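Local coordinates for protein aminotransferase AspB (Helicobacter pylori 26695, PDB 3EZS) that probably transfers amino groups between amino acids and keto acids with pyridoxal 5'-phosphate as cofactor, as class I and II aminotransferases do, at residues H50-I54 and S264-I268; S63-A67 and S272-L277; K57-E61 and I86-G90. One frame throughout, in Å; residues are numbered along the deposited sequence.

In the fold
From the N terminus, the chain leaves helix 39-46 and lays down 50-54, 57-61 and 63-67 in quick succession, each with a partner farther along. Interaction 3 closes first, returning a short excursion through helix 62-76 to strand 85-88. Interactions 1 and 2 close only after some two hundred residues, at the start and later turns of helix 266-277. Interaction 3 therefore lies wholly within the span of interaction 1, whereas interaction 2 crosses both others. Ser264 packs on Phe60 and Leu89, joining interactions 1 and 3. Together they tie the loop before helix 62-76, that helix, helix 266-277 and, within this chain, an outer strand of the seven-stranded sheet.

Interaction 1. Residues H50-I54 and S264-I268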
ATOM      1  N   HIS A  50     -18.145  -4.298  11.924  1.00 37.22           N
ATOM      2  CA  HIS A  50     -18.063  -5.721  12.247  1.00 38.23           C
ATOM      3  C   HIS A  50     -17.130  -6.508  11.315  1.00 35.62           C
ATOM      4  O   HIS A  50     -16.578  -7.523  11.721  1.00 33.51           O
ATOM      5  CB  HIS A  50     -19.466  -6.363  12.217  1.00 39.87           C
ATOM      6  CG  HIS A  50     -20.151  -6.264  10.884  1.00 45.86           C
ATOM      7  ND1 HIS A  50     -20.095  -7.267   9.938  1.00 50.75           N
ATOM      8  CD2 HIS A  50     -20.903  -5.276  10.340  1.00 50.05           C
ATOM      9  CE1 HIS A  50     -20.768  -6.895   8.865  1.00 46.81           C
ATOM     10  NE2 HIS A  50     -21.268  -5.692   9.081  1.00 51.39           N
ATOM     11  N   SER A  51     -16.933  -6.045  10.084  1.00 35.05           N
ATOM     12  CA  SER A  51     -16.051  -6.758   9.129  1.00 35.30           C
ATOM     13  C   SER A  51     -14.525  -6.561   9.355  1.00 34.94           C
ATOM     14  O   SER A  51     -13.714  -6.995   8.518  1.00 32.73           O
ATOM     15  CB  SER A  51     -16.402  -6.356   7.696  1.00 34.31           C
ATOM     16  OG  SER A  51     -16.100  -4.992   7.451  1.00 34.87           O
ATOM     17  N   LEU A  52     -14.149  -5.897  10.454  1.00 34.38           N
ATOM     18  CA  LEU A  52     -12.741  -5.654  10.802  1.00 34.03           C
ATOM     19  C   LEU A  52     -11.962  -6.932  11.080  1.00 32.95           C
ATOM     20  O   LEU A  52     -10.730  -6.941  10.988  1.00 33.54           O
ATOM     21  CB  LEU A  52     -12.623  -4.712  12.013  1.00 33.86           C
ATOM     22  CG  LEU A  52     -12.797  -3.207  11.751  1.00 35.74           C
ATOM     23  CD1 LEU A  52     -12.729  -2.399  13.067  1.00 31.23           C
ATOM     24  CD2 LEU A  52     -11.767  -2.701  10.749  1.00 25.75           C
ATOM     25  N   ASN A  53     -12.675  -8.002  11.401  1.00 32.58           N
ATOM     26  CA  ASN A  53     -12.053  -9.298  11.652  1.00 33.65           C
ATOM     27  C   ASN A  53     -11.758 -10.111  10.391  1.00 33.70           C
ATOM     28  O   ASN A  53     -11.226 -11.197  10.487  1.00 34.73           O
ATOM     29  CB  ASN A  53     -12.879 -10.136  12.636  1.00 32.91           C
ATOM     30  CG  ASN A  53     -14.241 -10.584  12.077  1.00 34.07           C
ATOM     31  OD1 ASN A  53     -14.817  -9.961  11.192  1.00 32.83           O
ATOM     32  ND2 ASN A  53     -14.755 -11.671  12.626  1.00 34.01           N
ATOM     33  N   ILE A  54     -12.087  -9.579   9.218  1.00 36.52           N
ATOM     34  CA  ILE A  54     -11.873 -10.275   7.947  1.00 35.85           C
ATOM     35  C   ILE A  54     -10.613  -9.722   7.266  1.00 37.14           C
ATOM     36  O   ILE A  54     -10.451  -8.507   7.138  1.00 36.19           O
ATOM     37  CB  ILE A  54     -13.095 -10.090   7.003  1.00 35.64           C
ATOM     38  CG1 ILE A  54     -14.404 -10.529   7.680  1.00 39.42           C
ATOM     39  CG2 ILE A  54     -12.897 -10.830   5.673  1.00 32.49           C
ATOM     40  CD1 ILE A  54     -14.425 -11.964   8.193  1.00 41.26           C
ATOM     41  N   SER A 264      -7.386  -2.785   2.214  1.00 42.62           N
ATOM     42  CA  SER A 264      -8.200  -1.887   3.014  1.00 41.49           C
ATOM     43  C   SER A 264      -9.332  -2.657   3.706  1.00 39.68           C
ATOM     44  O   SER A 264      -9.833  -3.636   3.171  1.00 36.95           O
ATOM     45  CB  SER A 264      -8.777  -0.848   2.054  1.00 40.10           C
ATOM     46  OG  SER A 264      -9.283   0.267   2.735  1.00 53.35           O
ATOM     47  N   ALA A 265      -9.731  -2.201   4.891  1.00 38.79           N
ATOM     48  CA  ALA A 265     -10.841  -2.795   5.632  1.00 37.15           C
ATOM     49  C   ALA A 265     -12.113  -2.928   4.782  1.00 37.02           C
ATOM     50  O   ALA A 265     -12.459  -2.023   4.027  1.00 36.40           O
ATOM     51  CB  ALA A 265     -11.147  -1.942   6.844  1.00 38.98           C
ATOM     52  N   ASN A 266     -12.825  -4.042   4.923  1.00 36.67           N
ATOM     53  CA  ASN A 266     -14.067  -4.231   4.166  1.00 37.38           C
ATOM     54  C   ASN A 266     -15.081  -3.117   4.455  1.00 37.00           C
ATOM     55  O   ASN A 266     -15.904  -2.762   3.601  1.00 39.45           O
ATOM     56  CB  ASN A 266     -14.666  -5.622   4.431  1.00 37.15           C
ATOM     57  CG  ASN A 266     -13.863  -6.748   3.771  1.00 38.56           C
ATOM     58  OD1 ASN A 266     -12.781  -6.524   3.225  1.00 43.38           O
ATOM     59  ND2 ASN A 266     -14.405  -7.964   3.811  1.00 35.36           N
ATOM     60  N   ALA A 267     -15.013  -2.565   5.659  1.00 35.89           N
ATOM     61  CA  ALA A 267     -15.874  -1.468   6.060  1.00 34.57           C
ATOM     62  C   ALA A 267     -15.526  -0.218   5.265  1.00 36.39           C
ATOM     63  O   ALA A 267     -16.424   0.547   4.885  1.00 38.94           O
ATOM     64  CB  ALA A 267     -15.739  -1.226   7.543  1.00 33.41           C
ATOM     65  N   ILE A 268     -14.224   0.008   5.027  1.00 35.95           N
ATOM     66  CA  ILE A 268     -13.785   1.140   4.214  1.00 35.60           C
ATOM     67  C   ILE A 268     -14.242   0.954   2.765  1.00 36.50           C
ATOM     68  O   ILE A 268     -14.677   1.912   2.106  1.00 37.71           O
ATOM     69  CB  ILE A 268     -12.242   1.321   4.246  1.00 35.86           C
ATOM     70  CG1 ILE A 268     -11.770   1.872   5.611  1.00 37.87           C
ATOM     71  CG2 ILE A 268     -11.771   2.237   3.096  1.00 31.40           C
ATOM     72  CD1 ILE A 268     -12.183   3.343   5.961  1.00 31.77           C
TER
HETATM   73  O   HOH W   1     -11.927  -6.139   6.859  1.00 29.70           O
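Ser51 presses its hydroxyl end against the first turn of helix 266-277, and here the contact is tightest. Its OG lies 3.4 Å from Asn266 CB and 3.8 Å from Ala267 CB, carried there by a first torsion of 66° that sets OG between the backbone N and the carbonyl carbon. Although Ala267 N is also near, the angle is too poor for a hydrogen bond; OG is bonded instead to His48 O, within its own loop. Beside it, Leu52 sends one methyl back over the helix start, CD2 reaching Ala265 CB at 4.0 Å. This apolar patch is buried further by the second subunit, whose Thr37 packs on Leu52 and whose Gly237 packs on Ala265.

The other side is looser. Ile54, exposed to solvent, meets Asn266 at about a right angle, with CG2 touching ND2 at 3.7 Å and no polar bond made. The Asn266 side chain also rests on Pro56 and Glu61.

No direct hydrogen bond crosses between the segments; a single water does the work. It donates to Ser51 O at 2.6 Å and to Ile54 O at 2.8 Å, and accepts from Asn266 N at 3.0 Å. Ser51 O is thus gripped twice, since Ile54 N bonds to it as well and closes the turn. Because Asn266 N belongs to the opening turn of the helix, just past the N-cap residue Ala265, the water supplies this amide with an acceptor and probably feels the positive end of the helix dipole, so that the two carbonyls are joined to the helix start by solvent.

Interaction 2. Residues S63-A67 and S272-L277; sequences SLRAA and SEAAWL
Ala67 and Leu64 form the apolar centre between two helices running side by side, their short axes 8.9 Å apart and inclined by only 19°. Ala67 points toward the neighbouring helix, and its lone methyl is met by Glu273 CG at 3.7 Å, by Leu277 CG at 4.1 Å and, slightly farther off, by Trp276 CB. Leu64 reaches in with one branch: with CG anti to the backbone N (chi1 176°), its CD1 settles near Ser272 CB and comes within 3.8 Å of Trp276 CD1. That indole is held from elsewhere too, its NE1 bonded to Ser240 and its ring meeting those of Phe71 and Phe242.

Outward from this centre, Glu273 stretches its extended chain past Ala67, so that its CG packs on that methyl while its carboxylate reaches the polar edge. There Ser63 OG donates to Glu273 OE1 at 3.2 Å, approaching from above the carboxylate plane, 55° out of it. OE1 also forms a salt bridge with Lys270, which probably favours the charged carboxylate. A water completes the edge by donating to Ser63 O at 2.7 Å and, over a longer reach, to Glu273 OE2.

The two nearly parallel helices thus pack beside a seven-stranded sheet, which Trp276 touches through Phe242 of strand 241-245; its strand order, 1-7-6-5-4-2-3, is that of the large domain of fold type I pyridoxal phosphate enzymes.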
ATOM      1  N   SER A  63     -18.131  -6.398  -5.022  1.00 40.55           N
ATOM      2  CA  SER A  63     -19.148  -5.364  -5.003  1.00 40.23           C
ATOM      3  C   SER A  63     -18.533  -3.993  -5.268  1.00 38.17           C
ATOM      4  O   SER A  63     -19.125  -3.183  -5.929  1.00 39.96           O
ATOM      5  CB  SER A  63     -19.912  -5.403  -3.679  1.00 42.84           C
ATOM      6  OG  SER A  63     -19.048  -5.244  -2.566  1.00 43.03           O
ATOM      7  N   LEU A  64     -17.342  -3.744  -4.760  1.00 40.41           N
ATOM      8  CA  LEU A  64     -16.643  -2.472  -5.018  1.00 40.31           C
ATOM      9  C   LEU A  64     -16.226  -2.356  -6.495  1.00 38.57           C
ATOM     10  O   LEU A  64     -16.444  -1.325  -7.107  1.00 37.35           O
ATOM     11  CB  LEU A  64     -15.431  -2.318  -4.089  1.00 41.58           C
ATOM     12  CG  LEU A  64     -14.551  -1.081  -4.306  1.00 41.38           C
ATOM     13  CD1 LEU A  64     -15.345   0.236  -4.139  1.00 35.74           C
ATOM     14  CD2 LEU A  64     -13.343  -1.159  -3.368  1.00 38.90           C
ATOM     15  N   ARG A  65     -15.660  -3.425  -7.060  1.00 39.07           N
ATOM     16  CA  ARG A  65     -15.248  -3.418  -8.476  0.50 39.37           C
ATOM     17  C   ARG A  65     -16.442  -3.124  -9.384  1.00 38.52           C
ATOM     18  O   ARG A  65     -16.339  -2.301 -10.314  1.00 36.65           O
ATOM     19  CB  ARG A  65     -14.568  -4.739  -8.858  0.50 39.18           C
ATOM     20  CG  ARG A  65     -13.160  -4.871  -8.266  0.50 41.74           C
ATOM     21  CD  ARG A  65     -12.620  -6.297  -8.255  0.50 43.44           C
ATOM     22  NE  ARG A  65     -12.261  -6.836  -9.568  0.50 45.69           N
ATOM     23  CZ  ARG A  65     -13.054  -7.564 -10.351  0.50 53.24           C
ATOM     24  NH1 ARG A  65     -14.303  -7.849  -9.999  0.50 56.32           N
ATOM     25  NH2 ARG A  65     -12.595  -8.008 -11.516  0.50 55.39           N
ATOM     26  N   ALA A  66     -17.571  -3.784  -9.109  1.00 36.87           N
ATOM     27  CA  ALA A  66     -18.814  -3.557  -9.860  1.00 36.68           C
ATOM     28  C   ALA A  66     -19.297  -2.106  -9.728  1.00 36.86           C
ATOM     29  O   ALA A  66     -19.709  -1.510 -10.711  1.00 37.85           O
ATOM     30  CB  ALA A  66     -19.908  -4.540  -9.405  1.00 34.75           C
ATOM     31  N   ALA A  67     -19.246  -1.536  -8.521  1.00 38.86           N
ATOM     32  CA  ALA A  67     -19.629  -0.125  -8.326  1.00 39.47           C
ATOM     33  C   ALA A  67     -18.706   0.792  -9.124  1.00 40.80           C
ATOM     34  O   ALA A  67     -19.152   1.806  -9.679  1.00 43.28           O
ATOM     35  CB  ALA A  67     -19.598   0.265  -6.849  1.00 39.17           C
ATOM     36  N   SER A 272     -16.587   3.201   0.360  1.00 39.24           N
ATOM     37  CA  SER A 272     -16.096   3.533  -0.988  1.00 39.51           C
ATOM     38  C   SER A 272     -17.143   3.151  -2.010  1.00 38.47           C
ATOM     39  O   SER A 272     -17.406   3.903  -2.934  1.00 40.05           O
ATOM     40  CB  SER A 272     -14.832   2.763  -1.326  1.00 39.70           C
ATOM     41  OG  SER A 272     -13.772   3.192  -0.512  1.00 43.04           O
ATOM     42  N   GLU A 273     -17.744   1.981  -1.831  1.00 38.95           N
ATOM     43  CA  GLU A 273     -18.779   1.499  -2.752  1.00 39.89           C
ATOM     44  C   GLU A 273     -19.991   2.438  -2.769  1.00 39.57           C
ATOM     45  O   GLU A 273     -20.526   2.737  -3.830  1.00 39.64           O
ATOM     46  CB  GLU A 273     -19.220   0.101  -2.344  1.00 38.31           C
ATOM     47  CG  GLU A 273     -20.254  -0.521  -3.264  1.00 41.54           C
ATOM     48  CD  GLU A 273     -20.852  -1.786  -2.689  1.00 42.70           C
ATOM     49  OE1 GLU A 273     -20.221  -2.396  -1.808  1.00 48.44           O
ATOM     50  OE2 GLU A 273     -21.956  -2.174  -3.127  1.00 46.83           O
ATOM     51  N   ALA A 274     -20.427   2.881  -1.589  1.00 37.03           N
ATOM     52  CA  ALA A 274     -21.550   3.803  -1.495  1.00 37.66           C
ATOM     53  C   ALA A 274     -21.212   5.093  -2.251  1.00 39.17           C
ATOM     54  O   ALA A 274     -22.053   5.616  -2.973  1.00 43.15           O
ATOM     55  CB  ALA A 274     -21.907   4.080  -0.022  1.00 34.41           C
ATOM     56  N   ALA A 275     -19.974   5.576  -2.118  1.00 39.46           N
ATOM     57  CA  ALA A 275     -19.509   6.787  -2.818  1.00 38.53           C
ATOM     58  C   ALA A 275     -19.536   6.620  -4.331  1.00 38.49           C
ATOM     59  O   ALA A 275     -20.063   7.478  -5.042  1.00 37.01           O
ATOM     60  CB  ALA A 275     -18.078   7.203  -2.343  1.00 36.16           C
ATOM     61  N   TRP A 276     -19.003   5.503  -4.829  1.00 40.93           N
ATOM     62  CA  TRP A 276     -18.952   5.285  -6.283  1.00 40.52           C
ATOM     63  C   TRP A 276     -20.320   5.082  -6.922  1.00 39.95           C
ATOM     64  O   TRP A 276     -20.469   5.348  -8.097  1.00 40.46           O
ATOM     65  CB  TRP A 276     -18.041   4.111  -6.663  1.00 40.20           C
ATOM     66  CG  TRP A 276     -16.540   4.342  -6.517  1.00 38.56           C
ATOM     67  CD1 TRP A 276     -15.712   3.768  -5.604  1.00 34.94           C
ATOM     68  CD2 TRP A 276     -15.705   5.192  -7.333  1.00 34.46           C
ATOM     69  NE1 TRP A 276     -14.417   4.202  -5.798  1.00 36.67           N
ATOM     70  CE2 TRP A 276     -14.388   5.083  -6.841  1.00 38.20           C
ATOM     71  CE3 TRP A 276     -15.949   6.052  -8.414  1.00 39.37           C
ATOM     72  CZ2 TRP A 276     -13.304   5.774  -7.413  1.00 39.13           C
ATOM     73  CZ3 TRP A 276     -14.862   6.761  -8.972  1.00 37.68           C
ATOM     74  CH2 TRP A 276     -13.561   6.589  -8.480  1.00 34.67           C
ATOM     75  N   LEU A 277     -21.286   4.567  -6.163  1.00 40.02           N
ATOM     76  CA  LEU A 277     -22.637   4.342  -6.655  1.00 39.76           C
ATOM     77  C   LEU A 277     -23.465   5.633  -6.831  1.00 40.69           C
ATOM     78  O   LEU A 277     -24.441   5.642  -7.578  1.00 38.52           O
ATOM     79  CB  LEU A 277     -23.401   3.427  -5.692  1.00 38.66           C
ATOM     80  CG  LEU A 277     -23.085   1.939  -5.565  1.00 39.65           C
ATOM     81  CD1 LEU A 277     -23.605   1.341  -4.232  1.00 36.16           C
ATOM     82  CD2 LEU A 277     -23.641   1.157  -6.770  1.00 36.77           C
TER
HETATM   83  O   HOH W   2     -21.774  -2.705  -6.293  1.00 45.11           O

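Interaction 3. Residues K57-E61 and I86-G90; sequences KSAFE and ISTLG
Ser87 O receives the shortest polar bond of this contact: a water donates to it at 2.6 Å while donating also to Ser58 O. The same carbonyl lies obliquely against the Phe60 ring, 3.3 Å from CE1, and the water itself sits at the ring's edge, in its plane. A second water serves the other polar backbone atom of Ser87, accepting from its N at 2.9 Å and donating to Ala59 O, the next carbonyl of the loop. The polar backbone groups of strand and loop are thus joined by water.

Phe60 supplies the direct contact. It ends a type I turn that begins at Lys57, closed by Phe60 N to Lys57 O, and its positive phi of 67° turns the chain on toward helix 62-76. The ring packs first on Ser87, CD1 to CB at 3.5 Å, then runs along the backbone until CZ comes within 3.7 Å of Thr88 C.

Strand 85-88 is, within this chain, an outermost strand of the large sheet, antiparallel to 241-245, and the CB of Ser87 points toward the loop. In relatives, the helix that follows this strand has its N terminus directed at the cofactor phosphate, and helix 92-102 probably does likewise.

Beyond the strand, Leu89 centres an inverse gamma turn, and Thr88 OG1 donates to Gly90 O at 2.7 Å, tilted 34° from the carbonyl plane. Leu89 crosses Phe60 at about a right angle, bringing CD1 to the ring edge 4.0 Å from CZ; the same leucine packs on Leu89 of the second subunit.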
ATOM      1  N   LYS A  57      -9.110  -8.787   0.777  1.00 43.98           N
ATOM      2  CA  LYS A  57      -8.544  -9.362  -0.450  1.00 44.12           C
ATOM      3  C   LYS A  57      -7.731  -8.312  -1.220  1.00 41.75           C
ATOM      4  O   LYS A  57      -8.135  -7.142  -1.293  1.00 38.92           O
ATOM      5  CB  LYS A  57      -9.675  -9.841  -1.375  1.00 46.63           C
ATOM      6  CG  LYS A  57     -10.742 -10.796  -0.786  1.00 49.79           C
ATOM      7  CD  LYS A  57     -11.916 -11.000  -1.807  1.00 48.46           C
ATOM      8  CE  LYS A  57     -13.056 -11.891  -1.272  1.00 55.45           C
ATOM      9  N   SER A  58      -6.632  -8.727  -1.851  1.00 39.73           N
ATOM     10  CA  SER A  58      -5.814  -7.787  -2.623  1.00 42.54           C
ATOM     11  C   SER A  58      -6.579  -7.202  -3.819  1.00 42.43           C
ATOM     12  O   SER A  58      -6.314  -6.069  -4.229  1.00 42.19           O
ATOM     13  CB  SER A  58      -4.492  -8.409  -3.069  1.00 43.37           C
ATOM     14  OG  SER A  58      -4.684  -9.485  -3.951  1.00 45.27           O
ATOM     15  N   ALA A  59      -7.534  -7.979  -4.347  1.00 42.41           N
ATOM     16  CA  ALA A  59      -8.392  -7.567  -5.463  1.00 40.74           C
ATOM     17  C   ALA A  59      -9.557  -6.674  -5.025  1.00 40.85           C
ATOM     18  O   ALA A  59     -10.279  -6.146  -5.877  1.00 41.05           O
ATOM     19  CB  ALA A  59      -8.944  -8.792  -6.164  1.00 36.51           C
ATOM     20  N   PHE A  60      -9.742  -6.512  -3.711  1.00 41.51           N
ATOM     21  CA  PHE A  60     -10.872  -5.779  -3.139  1.00 39.49           C
ATOM     22  C   PHE A  60     -12.157  -6.565  -3.432  1.00 39.54           C
ATOM     23  O   PHE A  60     -12.168  -7.469  -4.252  1.00 38.37           O
ATOM     24  CB  PHE A  60     -10.976  -4.339  -3.662  1.00 38.52           C
ATOM     25  CG  PHE A  60      -9.825  -3.452  -3.263  1.00 40.20           C
ATOM     26  CD1 PHE A  60      -8.620  -3.518  -3.920  1.00 39.91           C
ATOM     27  CD2 PHE A  60      -9.972  -2.523  -2.247  1.00 40.11           C
ATOM     28  CE1 PHE A  60      -7.572  -2.697  -3.573  1.00 42.21           C
ATOM     29  CE2 PHE A  60      -8.919  -1.698  -1.885  1.00 43.99           C
ATOM     30  CZ  PHE A  60      -7.720  -1.779  -2.555  1.00 38.51           C
ATOM     31  N   GLU A  61     -13.234  -6.204  -2.756  1.00 39.57           N
ATOM     32  CA  GLU A  61     -14.497  -6.901  -2.892  1.00 39.88           C
ATOM     33  C   GLU A  61     -15.115  -6.741  -4.271  1.00 40.18           C
ATOM     34  O   GLU A  61     -15.036  -5.678  -4.872  1.00 38.48           O
ATOM     35  CB  GLU A  61     -15.479  -6.411  -1.814  1.00 40.62           C
ATOM     36  CG  GLU A  61     -15.081  -6.813  -0.394  1.00 40.20           C
ATOM     37  CD  GLU A  61     -14.988  -8.325  -0.250  1.00 42.95           C
ATOM     38  OE1 GLU A  61     -16.020  -8.996  -0.451  1.00 51.64           O
ATOM     39  OE2 GLU A  61     -13.891  -8.846   0.060  1.00 40.83           O
ATOM     40  N   ILE A  86      -9.169  -2.820 -12.372  1.00 40.50           N
ATOM     41  CA  ILE A  86      -8.594  -3.299 -11.116  1.00 40.48           C
ATOM     42  C   ILE A  86      -8.796  -2.218 -10.053  1.00 40.58           C
ATOM     43  O   ILE A  86      -8.534  -1.051 -10.323  1.00 40.38           O
ATOM     44  CB  ILE A  86      -7.082  -3.672 -11.260  1.00 41.72           C
ATOM     45  CG1 ILE A  86      -6.922  -5.029 -11.977  1.00 41.16           C
ATOM     46  CG2 ILE A  86      -6.387  -3.768  -9.887  1.00 39.13           C
ATOM     47  CD1 ILE A  86      -5.500  -5.536 -12.046  1.00 38.93           C
ATOM     48  N   SER A  87      -9.281  -2.616  -8.870  1.00 40.49           N
ATOM     49  CA  SER A  87      -9.496  -1.712  -7.728  0.50 39.11           C
ATOM     50  C   SER A  87      -8.158  -1.466  -7.044  1.00 39.32           C
ATOM     51  O   SER A  87      -7.390  -2.425  -6.822  1.00 39.84           O
ATOM     52  CB  SER A  87     -10.454  -2.336  -6.700  0.50 38.54           C
ATOM     53  OG  SER A  87     -11.779  -2.483  -7.189  0.50 37.52           O
ATOM     54  N   THR A  88      -7.878  -0.211  -6.688  1.00 39.44           N
ATOM     55  CA  THR A  88      -6.602   0.156  -6.063  1.00 38.68           C
ATOM     56  C   THR A  88      -6.779   1.039  -4.810  1.00 39.62           C
ATOM     57  O   THR A  88      -7.863   1.550  -4.539  1.00 36.56           O
ATOM     58  CB  THR A  88      -5.695   0.881  -7.089  1.00 37.95           C
ATOM     59  OG1 THR A  88      -6.236   2.172  -7.395  1.00 39.68           O
ATOM     60  CG2 THR A  88      -5.579   0.073  -8.372  1.00 36.72           C
ATOM     61  N   LEU A  89      -5.689   1.209  -4.066  1.00 39.17           N
ATOM     62  CA  LEU A  89      -5.690   1.959  -2.823  1.00 41.28           C
ATOM     63  C   LEU A  89      -5.386   3.428  -3.120  1.00 42.71           C
ATOM     64  O   LEU A  89      -4.379   3.966  -2.682  1.00 44.96           O
ATOM     65  CB  LEU A  89      -4.647   1.356  -1.859  1.00 42.67           C
ATOM     66  CG  LEU A  89      -4.908   1.611  -0.379  1.00 42.95           C
ATOM     67  CD1 LEU A  89      -6.168   0.809   0.013  1.00 38.08           C
ATOM     68  CD2 LEU A  89      -3.731   1.233   0.480  1.00 35.97           C
ATOM     69  N   GLY A  90      -6.291   4.084  -3.839  1.00 42.38           N
ATOM     70  CA  GLY A  90      -6.062   5.447  -4.307  1.00 43.88           C
ATOM     71  C   GLY A  90      -5.273   5.377  -5.606  1.00 43.99           C
ATOM     72  O   GLY A  90      -5.032   4.291  -6.131  1.00 46.67           O
TER
HETATM   73  O   HOH W   3      -6.173  -4.763  -6.568  1.00 33.36           O
HETATM   74  O   HOH W   4      -9.441  -5.447  -8.363  1.00 32.64           O